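Local structure of 3-phosphoshikimate 1-carboxyvinyltransferase (7M0O) at residues 224-235 with 367-378; 237-248 with 270-281. The protein probably catalyses the transfer of the enolpyruvyl group of phosphoenolpyruvate to the 5-hydroxyl of shikimate-3-phosphate, the sixth of seven steps toward chorismate. One frame throughout, in Å; residues are numbered along the deposited sequence. Where two conformers were deposited one is given.

Followed from the N terminus, the chain has already built many helices and strands, ending with strand 216-218, when it reaches helix 223-235, which supplies one side of contact 1. It passes within a few residues into strand 240-244, the first half of contact 2. Helix 257-263 and strand 267-270 come next, and strand 274-278 then returns beside 240-244 to close a short loop. That loop is nested inside a far longer one, which closes only when helix 366-375 packs against 224-235. Helix 223-235 therefore links both contacts: Tyr228 faces the partner helix, whereas Phe230 packs on Val243 and Val277 of the sheet, tying sheet and helix 366-375 together.

Contact 1. Residues 224-235 with 367-378; sequences STASYFFAAAAL and RIVMSFAVTGLR. With PO4 (phosphate ion), chain B.
The hydroxyl OH of Tyr228 is held by two partners: NH1 of Arg367 donates to it at 3.1 Å along a nearly straight path, and a water 2.7 Å from Tyr228 OH joins it to Ser371 OG. The guanidinium meets the phenol at the ring edge, with the two planes only 10° apart, so NH1 comes in flat rather than over the ring. Met370 takes a face instead: its CB stands over the ring centre, 3.6 Å from the centroid of Tyr228, a CH-pi contact, while SD lies obliquely farther out as a Met-aromatic contact. Ser227 OG covers the opposite face. With CG anti to its carbonyl carbon (chi1 -49°), Tyr228 enters as a knob among Arg367, Met370, Ser371 and Val374. Val374 is the reciprocal knob, seated among Ala231, Ala232, Leu235 and Tyr228, and Leu377 CD1 touches Ala232 CB at 3.6 Å, so two nearly parallel helices, 14° apart, interlock. The guanidinium also grips a bound phosphate, Arg367 NE reaching phosphate O2 at 2.8 Å and Arg367 NH2 reaching phosphate O3 at 3.0 Å; Arg326 and His366 bind the same ion. Because Arg367 is a predicted phosphoenolpyruvate ligand, the phosphate, probably from the crystallisation liquor, is likely to mark an anion site of the active centre; the tyrosine hydroxyl would then be a second-shell group that probably helps fix the guanidinium plane.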
loop_
_atom_site.group_PDB
_atom_site.type_symbol
_atom_site.label_atom_id
_atom_site.label_comp_id
_atom_site.label_asym_id
_atom_site.label_seq_id
_atom_site.Cartn_x
_atom_site.Cartn_y
_atom_site.Cartn_z
ATOM N N SER A 224 7.610 2.602 -0.479
ATOM C CA SER A 224 8.377 1.691 -1.321
ATOM C C SER A 224 8.778 2.372 -2.622
ATOM O O SER A 224 9.925 2.268 -3.067
ATOM C CB SER A 224 7.546 0.437 -1.604
ATOM O OG SER A 224 7.029 -0.108 -0.406
ATOM N N THR A 225 7.839 3.099 -3.227
ATOM C CA THR A 225 8.145 3.927 -4.388
ATOM C C THR A 225 9.191 4.983 -4.051
ATOM O O THR A 225 10.080 5.271 -4.860
ATOM C CB THR A 225 6.856 4.581 -4.884
ATOM O OG1 THR A 225 5.997 3.561 -5.395
ATOM C CG2 THR A 225 7.135 5.622 -5.972
ATOM N N ALA A 226 9.123 5.546 -2.839
ATOM C CA ALA A 226 10.073 6.579 -2.453
ATOM C C ALA A 226 11.495 6.048 -2.339
ATOM O O ALA A 226 12.438 6.832 -2.489
ATOM C CB ALA A 226 9.670 7.224 -1.121
ATOM N N SER A 227 11.670 4.742 -2.114
ATOM C CA SER A 227 13.007 4.218 -1.858
ATOM C C SER A 227 13.922 4.443 -3.047
ATOM O O SER A 227 15.113 4.707 -2.859
ATOM C CB SER A 227 12.954 2.715 -1.510
ATOM O OG SER A 227 12.719 1.871 -2.629
ATOM N N TYR A 228 13.379 4.389 -4.274
ATOM C CA TYR A 228 14.219 4.562 -5.454
ATOM C C TYR A 228 14.713 5.991 -5.571
ATOM O O TYR A 228 15.847 6.219 -6.002
ATOM C CB TYR A 228 13.452 4.160 -6.728
ATOM C CG TYR A 228 12.796 2.825 -6.540
ATOM C CD1 TYR A 228 13.560 1.662 -6.517
ATOM C CD2 TYR A 228 11.426 2.731 -6.320
ATOM C CE1 TYR A 228 12.969 0.433 -6.301
ATOM C CE2 TYR A 228 10.826 1.497 -6.102
ATOM C CZ TYR A 228 11.605 0.367 -6.086
ATOM O OH TYR A 228 11.009 -0.845 -5.851
ATOM N N PHE A 229 13.898 6.958 -5.147
ATOM C CA PHE A 229 14.297 8.352 -5.264
ATOM C C PHE A 229 15.267 8.720 -4.140
ATOM O O PHE A 229 16.269 9.402 -4.382
ATOM C CB PHE A 229 13.036 9.235 -5.308
ATOM C CG PHE A 229 12.174 8.980 -6.534
ATOM C CD1 PHE A 229 12.243 9.813 -7.638
ATOM C CD2 PHE A 229 11.363 7.858 -6.608
ATOM C CE1 PHE A 229 11.484 9.552 -8.784
ATOM C CE2 PHE A 229 10.629 7.578 -7.745
ATOM C CZ PHE A 229 10.686 8.436 -8.842
ATOM N N PHE A 230 15.038 8.181 -2.937
ATOM C CA PHE A 230 15.995 8.321 -1.844
ATOM C C PHE A 230 17.352 7.707 -2.211
ATOM O O PHE A 230 18.403 8.290 -1.922
ATOM C CB PHE A 230 15.449 7.658 -0.574
ATOM C CG PHE A 230 14.320 8.404 0.119
ATOM C CD1 PHE A 230 14.291 9.789 0.205
ATOM C CD2 PHE A 230 13.314 7.691 0.734
ATOM C CE1 PHE A 230 13.243 10.438 0.885
ATOM C CE2 PHE A 230 12.276 8.328 1.422
ATOM C CZ PHE A 230 12.247 9.697 1.494
ATOM N N ALA A 231 17.351 6.509 -2.819
ATOM C CA ALA A 231 18.600 5.849 -3.213
ATOM C C ALA A 231 19.372 6.651 -4.257
ATOM O O ALA A 231 20.609 6.743 -4.191
ATOM C CB ALA A 231 18.308 4.450 -3.755
ATOM N N ALA A 232 18.668 7.202 -5.244
ATOM C CA ALA A 232 19.317 8.046 -6.250
ATOM C C ALA A 232 20.059 9.210 -5.596
ATOM O O ALA A 232 21.187 9.551 -5.991
ATOM C CB ALA A 232 18.271 8.563 -7.242
ATOM N N ALA A 233 19.457 9.816 -4.563
ATOM C CA ALA A 233 20.124 10.924 -3.886
ATOM C C ALA A 233 21.350 10.447 -3.117
ATOM O O ALA A 233 22.392 11.104 -3.136
ATOM C CB ALA A 233 19.143 11.635 -2.953
ATOM N N ALA A 234 21.250 9.305 -2.434
ATOM C CA ALA A 234 22.376 8.812 -1.636
ATOM C C ALA A 234 23.568 8.466 -2.521
ATOM O O ALA A 234 24.730 8.605 -2.105
ATOM C CB ALA A 234 21.940 7.583 -0.833
ATOM N N LEU A 235 23.292 8.077 -3.759
ATOM C CA LEU A 235 24.317 7.667 -4.703
ATOM C C LEU A 235 25.020 8.851 -5.349
ATOM O O LEU A 235 26.124 8.688 -5.878
ATOM C CB LEU A 235 23.667 6.804 -5.777
ATOM C CG LEU A 235 24.496 6.292 -6.939
ATOM C CD1 LEU A 235 25.541 5.338 -6.380
ATOM C CD2 LEU A 235 23.557 5.620 -7.900
ATOM N N ARG A 367 9.735 -3.970 -9.129
ATOM C CA ARG A 367 10.856 -3.548 -8.288
ATOM C C ARG A 367 12.216 -3.856 -8.916
ATOM O O ARG A 367 13.184 -3.154 -8.638
ATOM C CB ARG A 367 10.752 -4.193 -6.910
ATOM C CG ARG A 367 9.355 -4.030 -6.296
ATOM C CD ARG A 367 9.394 -3.620 -4.832
ATOM N NE ARG A 367 8.025 -3.367 -4.389
ATOM C CZ ARG A 367 7.454 -2.164 -4.385
ATOM N NH1 ARG A 367 8.141 -1.093 -4.782
ATOM N NH2 ARG A 367 6.197 -2.031 -4.004
ATOM N N ILE A 368 12.321 -4.880 -9.770
ATOM C CA ILE A 368 13.576 -5.091 -10.489
ATOM C C ILE A 368 13.823 -3.947 -11.473
ATOM O O ILE A 368 14.941 -3.431 -11.578
ATOM C CB ILE A 368 13.585 -6.467 -11.188
ATOM C CG1 ILE A 368 13.418 -7.601 -10.174
ATOM C CG2 ILE A 368 14.878 -6.659 -12.009
ATOM C CD1 ILE A 368 14.507 -7.647 -9.086
ATOM N N VAL A 369 12.784 -3.512 -12.197
ATOM C CA VAL A 369 12.955 -2.412 -13.147
ATOM C C VAL A 369 13.267 -1.111 -12.415
ATOM O O VAL A 369 14.197 -0.380 -12.775
ATOM C CB VAL A 369 11.704 -2.270 -14.038
ATOM C CG1 VAL A 369 11.807 -0.985 -14.889
ATOM C CG2 VAL A 369 11.579 -3.481 -14.938
ATOM N N MET A 370 12.489 -0.792 -11.375
ATOM C CA MET A 370 12.702 0.484 -10.700
ATOM C C MET A 370 14.061 0.521 -10.011
ATOM O O MET A 370 14.733 1.558 -10.004
ATOM C CB MET A 370 11.560 0.753 -9.719
ATOM C CG MET A 370 10.248 1.073 -10.449
ATOM S SD MET A 370 8.879 1.643 -9.423
ATOM C CE MET A 370 8.379 0.136 -8.634
ATOM N N SER A 371 14.493 -0.604 -9.440
ATOM C CA SER A 371 15.782 -0.624 -8.750
ATOM C C SER A 371 16.943 -0.393 -9.709
ATOM O O SER A 371 17.806 0.445 -9.437
ATOM C CB SER A 371 15.971 -1.940 -7.998
ATOM O OG SER A 371 15.051 -2.052 -6.946
ATOM N N PHE A 372 16.981 -1.117 -10.842
ATOM C CA PHE A 372 18.114 -0.983 -11.747
ATOM C C PHE A 372 18.048 0.285 -12.587
ATOM O O PHE A 372 19.075 0.684 -13.158
ATOM C CB PHE A 372 18.247 -2.234 -12.633
ATOM C CG PHE A 372 18.803 -3.417 -11.880
ATOM C CD1 PHE A 372 20.167 -3.516 -11.626
ATOM C CD2 PHE A 372 17.960 -4.382 -11.365
ATOM C CE1 PHE A 372 20.678 -4.575 -10.897
ATOM C CE2 PHE A 372 18.460 -5.452 -10.626
ATOM C CZ PHE A 372 19.821 -5.552 -10.396
ATOM N N ALA A 373 16.898 0.962 -12.610
ATOM C CA ALA A 373 16.882 2.328 -13.117
ATOM C C ALA A 373 17.828 3.214 -12.314
ATOM O O ALA A 373 18.476 4.103 -12.874
ATOM C CB ALA A 373 15.455 2.890 -13.090
ATOM N N VAL A 374 17.896 3.016 -10.989
ATOM C CA VAL A 374 18.821 3.822 -10.202
ATOM C C VAL A 374 20.263 3.534 -10.614
ATOM O O VAL A 374 21.089 4.446 -10.714
ATOM C CB VAL A 374 18.608 3.588 -8.691
ATOM C CG1 VAL A 374 19.524 4.507 -7.913
ATOM C CG2 VAL A 374 17.162 3.827 -8.296
ATOM N N THR A 375 20.592 2.260 -10.849
ATOM C CA THR A 375 21.927 1.907 -11.314
ATOM C C THR A 375 22.284 2.662 -12.583
ATOM O O THR A 375 23.444 3.041 -12.784
ATOM C CB THR A 375 22.011 0.404 -11.578
ATOM O OG1 THR A 375 21.492 -0.321 -10.458
ATOM C CG2 THR A 375 23.447 -0.013 -11.830
ATOM N N GLY A 376 21.293 2.890 -13.444
ATOM C CA GLY A 376 21.521 3.574 -14.714
ATOM C C GLY A 376 21.911 5.043 -14.607
ATOM O O GLY A 376 22.363 5.612 -15.608
ATOM N N LEU A 377 21.711 5.683 -13.446
ATOM C CA LEU A 377 22.275 7.014 -13.220
ATOM C C LEU A 377 23.789 7.042 -13.393
ATOM O O LEU A 377 24.345 8.070 -13.813
ATOM C CB LEU A 377 21.928 7.494 -11.814
ATOM C CG LEU A 377 20.447 7.728 -11.543
ATOM C CD1 LEU A 377 20.324 8.220 -10.128
ATOM C CD2 LEU A 377 19.839 8.725 -12.510
ATOM N N ARG A 378 24.480 5.952 -13.042
ATOM C CA ARG A 378 25.934 5.909 -13.130
ATOM C C ARG A 378 26.472 4.924 -14.160
ATOM O O ARG A 378 27.660 5.007 -14.496
ATOM C CB ARG A 378 26.544 5.560 -11.761
ATOM C CG ARG A 378 26.506 6.698 -10.747
ATOM C CD ARG A 378 27.617 7.724 -10.979
ATOM N NE ARG A 378 28.948 7.147 -10.805
ATOM C CZ ARG A 378 29.514 6.928 -9.621
ATOM N NH1 ARG A 378 28.860 7.226 -8.512
ATOM N NH2 ARG A 378 30.723 6.389 -9.546
HETATM P P PO4 B . 5.201 -5.737 -3.797
HETATM O O1 PO4 B . 4.878 -5.543 -2.340
HETATM O O2 PO4 B . 6.701 -5.823 -3.925
HETATM O O3 PO4 B . 4.649 -4.563 -4.570
HETATM O O4 PO4 B . 4.541 -7.018 -4.235
HETATM O O HOH W 1 6.145 0.917 -5.445
HETATM O O HOH W 2 12.849 -2.395 -4.524
HETATM O O HOH W 3 26.941 9.019 -8.218
#

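Contact 2. Residues 237-248 with 270-281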
loop_
_atom_site.group_PDB
_atom_site.type_symbol
_atom_site.label_atom_id
_atom_site.label_comp_id
_atom_site.label_asym_id
_atom_site.label_seq_id
_atom_site.Cartn_x
_atom_site.Cartn_y
_atom_site.Cartn_z
ATOM N N PRO A 237 26.664 12.547 -5.106
ATOM C CA PRO A 237 27.183 13.507 -4.117
ATOM C C PRO A 237 26.595 14.897 -4.315
ATOM O O PRO A 237 26.535 15.410 -5.434
ATOM C CB PRO A 237 28.698 13.482 -4.357
ATOM C CG PRO A 237 28.867 12.920 -5.732
ATOM C CD PRO A 237 27.734 11.952 -5.923
ATOM N N GLY A 238 26.141 15.488 -3.208
ATOM C CA GLY A 238 25.502 16.786 -3.226
ATOM C C GLY A 238 24.046 16.813 -3.656
ATOM O O GLY A 238 23.420 17.877 -3.575
ATOM N N ALA A 239 23.486 15.711 -4.150
ATOM C CA ALA A 239 22.090 15.743 -4.567
ATOM C C ALA A 239 21.161 15.613 -3.364
ATOM O O ALA A 239 21.454 14.896 -2.404
ATOM C CB ALA A 239 21.799 14.630 -5.568
ATOM N N GLU A 240 20.009 16.282 -3.426
ATOM C CA GLU A 240 19.048 16.158 -2.335
ATOM C C GLU A 240 17.671 15.807 -2.884
ATOM O O GLU A 240 17.241 16.310 -3.933
ATOM C CB GLU A 240 19.013 17.448 -1.439
ATOM C CG GLU A 240 18.468 18.702 -2.075
ATOM C CD GLU A 240 18.553 19.956 -1.170
ATOM O OE1 GLU A 240 19.451 20.065 -0.299
ATOM O OE2 GLU A 240 17.693 20.832 -1.361
ATOM N N VAL A 241 17.012 14.886 -2.189
ATOM C CA VAL A 241 15.633 14.504 -2.459
ATOM C C VAL A 241 14.854 14.620 -1.161
ATOM O O VAL A 241 15.237 14.034 -0.141
ATOM C CB VAL A 241 15.527 13.079 -3.034
ATOM C CG1 VAL A 241 14.066 12.606 -3.028
ATOM C CG2 VAL A 241 16.083 13.058 -4.455
ATOM N N THR A 242 13.765 15.381 -1.190
ATOM C CA THR A 242 12.844 15.425 -0.063
ATOM C C THR A 242 11.498 14.857 -0.490
ATOM O O THR A 242 10.991 15.203 -1.562
ATOM C CB THR A 242 12.676 16.859 0.457
ATOM O OG1 THR A 242 13.959 17.352 0.878
ATOM C CG2 THR A 242 11.713 16.887 1.643
ATOM N N VAL A 243 10.917 14.000 0.354
ATOM C CA VAL A 243 9.555 13.509 0.143
ATOM C C VAL A 243 8.637 14.038 1.236
ATOM O O VAL A 243 8.629 13.495 2.356
ATOM C CB VAL A 243 9.503 11.971 0.101
ATOM C CG1 VAL A 243 8.062 11.491 -0.116
ATOM C CG2 VAL A 243 10.415 11.418 -1.011
ATOM N N PRO A 244 7.854 15.088 0.980
ATOM C CA PRO A 244 6.928 15.565 2.013
ATOM C C PRO A 244 5.860 14.518 2.282
ATOM O O PRO A 244 5.365 13.863 1.360
ATOM C CB PRO A 244 6.327 16.842 1.405
ATOM C CG PRO A 244 7.191 17.199 0.221
ATOM C CD PRO A 244 7.764 15.879 -0.261
ATOM N N GLY A 245 5.490 14.380 3.550
ATOM C CA GLY A 245 4.450 13.452 3.952
ATOM C C GLY A 245 4.965 12.148 4.513
ATOM O O GLY A 245 4.166 11.353 5.034
ATOM N N LEU A 246 6.268 11.894 4.403
ATOM C CA LEU A 246 6.920 10.771 5.056
ATOM C C LEU A 246 7.789 11.357 6.154
ATOM O O LEU A 246 8.794 12.017 5.866
ATOM C CB LEU A 246 7.755 9.957 4.064
ATOM C CG LEU A 246 6.997 9.120 3.038
ATOM C CD1 LEU A 246 7.982 8.324 2.167
ATOM C CD2 LEU A 246 6.001 8.186 3.716
ATOM N N GLY A 247 7.380 11.149 7.401
ATOM C CA GLY A 247 8.059 11.733 8.537
ATOM C C GLY A 247 8.232 10.749 9.673
ATOM O O GLY A 247 8.067 9.537 9.485
ATOM N N THR A 248 8.540 11.267 10.867
ATOM C CA THR A 248 8.886 10.402 11.992
ATOM C C THR A 248 7.737 9.480 12.379
ATOM O O THR A 248 7.972 8.347 12.816
ATOM C CB THR A 248 9.303 11.236 13.210
ATOM O OG1 THR A 248 10.256 12.232 12.819
ATOM C CG2 THR A 248 9.940 10.343 14.269
ATOM N N VAL A 270 14.972 12.772 8.955
ATOM C CA VAL A 270 13.569 12.388 9.036
ATOM C C VAL A 270 12.892 13.421 9.931
ATOM O O VAL A 270 13.055 13.407 11.155
ATOM C CB VAL A 270 13.395 10.963 9.568
ATOM C CG1 VAL A 270 11.909 10.628 9.661
ATOM C CG2 VAL A 270 14.105 9.979 8.655
ATOM N N GLY A 271 12.157 14.347 9.311
ATOM C CA GLY A 271 11.465 15.390 10.038
ATOM C C GLY A 271 10.086 14.927 10.471
ATOM O O GLY A 271 9.655 13.816 10.170
ATOM N N ALA A 272 9.381 15.814 11.181
ATOM C CA ALA A 272 8.011 15.494 11.579
ATOM C C ALA A 272 7.100 15.269 10.378
ATOM O O ALA A 272 6.197 14.422 10.436
ATOM C CB ALA A 272 7.445 16.604 12.463
ATOM N N ASP A 273 7.307 16.013 9.281
ATOM C CA ASP A 273 6.361 15.994 8.170
ATOM C C ASP A 273 7.027 15.729 6.824
ATOM O O ASP A 273 6.367 15.879 5.787
ATOM C CB ASP A 273 5.584 17.318 8.083
ATOM C CG ASP A 273 4.829 17.654 9.362
ATOM O OD1 ASP A 273 4.072 16.792 9.856
ATOM O OD2 ASP A 273 4.994 18.789 9.872
ATOM N N ALA A 274 8.304 15.356 6.810
ATOM C CA ALA A 274 9.034 15.211 5.551
ATOM C C ALA A 274 10.372 14.559 5.858
ATOM O O ALA A 274 10.869 14.654 6.977
ATOM C CB ALA A 274 9.262 16.557 4.855
ATOM N N THR A 275 10.964 13.920 4.834
ATOM C CA THR A 275 12.257 13.249 4.949
ATOM C C THR A 275 13.159 13.707 3.821
ATOM O O THR A 275 12.764 13.649 2.655
ATOM C CB THR A 275 12.115 11.714 4.892
ATOM O OG1 THR A 275 11.482 11.261 6.088
ATOM C CG2 THR A 275 13.494 11.020 4.822
ATOM N N THR A 276 14.383 14.114 4.163
ATOM C CA THR A 276 15.365 14.561 3.181
ATOM C C THR A 276 16.569 13.627 3.198
ATOM O O THR A 276 17.101 13.328 4.271
ATOM C CB THR A 276 15.818 15.998 3.483
ATOM O OG1 THR A 276 14.681 16.879 3.483
ATOM C CG2 THR A 276 16.814 16.462 2.433
ATOM N N VAL A 277 16.998 13.164 2.016
ATOM C CA VAL A 277 18.233 12.396 1.868
ATOM C C VAL A 277 19.180 13.197 0.983
ATOM O O VAL A 277 18.770 13.710 -0.059
ATOM C CB VAL A 277 17.965 11.002 1.275
ATOM C CG1 VAL A 277 19.280 10.310 0.935
ATOM C CG2 VAL A 277 17.172 10.175 2.287
ATOM N N ARG A 278 20.433 13.333 1.415
ATOM C CA ARG A 278 21.440 14.068 0.657
ATOM C C ARG A 278 22.666 13.185 0.478
ATOM O O ARG A 278 23.201 12.666 1.461
ATOM C CB ARG A 278 21.827 15.374 1.368
ATOM C CG ARG A 278 22.844 16.210 0.607
ATOM C CD ARG A 278 23.213 17.487 1.377
ATOM N NE ARG A 278 22.042 18.320 1.622
ATOM C CZ ARG A 278 21.426 18.420 2.794
ATOM N NH1 ARG A 278 21.866 17.732 3.845
ATOM N NH2 ARG A 278 20.361 19.204 2.912
ATOM N N GLY A 279 23.112 13.032 -0.770
ATOM C CA GLY A 279 24.337 12.282 -1.036
ATOM C C GLY A 279 25.576 13.048 -0.590
ATOM O O GLY A 279 25.680 14.265 -0.761
ATOM N N THR A 280 26.529 12.319 -0.010
ATOM C CA THR A 280 27.759 12.914 0.503
ATOM C C THR A 280 28.982 12.469 -0.278
ATOM O O THR A 280 30.077 12.977 -0.020
ATOM C CB THR A 280 27.952 12.571 1.982
ATOM O OG1 THR A 280 28.198 11.170 2.124
ATOM C CG2 THR A 280 26.719 12.955 2.780
ATOM N N GLY A 281 28.819 11.547 -1.236
ATOM C CA GLY A 281 29.942 10.911 -1.896
ATOM C C GLY A 281 30.472 9.690 -1.171
ATOM O O GLY A 281 31.219 8.903 -1.764
#
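Thr242 OG1 and Thr276 OG1 lie 2.7 Å apart, a hydrogen bond between hydroxyls of a non-hydrogen-bonded pair in an antiparallel ladder. Both threonines set OG1 anti to the carbonyl carbon (chi1 -60° and -58°), which brings the oxygens together on the face they share with Glu240 and Arg278. Those two side chains run side by side, with Arg278 NH2 3.4 Å from Glu240 OE1, a salt bridge whose hydrogen bond is weak; Glu267 is the second carboxylate partner of Arg278. Along the backbone, Val241 and Val277 exchange a reciprocal pair of bonds, and Val243 N donates to Thr275 O at 3.0 Å. At the end of strand 240-244 a type II turn runs from Val243 to Leu246; within it Gly245 N donates to Asp273 O, and Thr275 OG1 donates to Leu246 O at 2.8 Å, from above the carbonyl plane. A valine in place of Thr275 would probably leave Leu246 O without this hydroxyl and the segment after the turn less firmly held. Gly247 packs so closely on Gly271 and Ala272 that a CB there would clash. On the other face, Thr275 rests on Phe230 and Val241 on Ala233 of helix 223-235, and Val277 meets Val258 of helix 257-263, while strand 267-270 pairs with the far edge of 274-278.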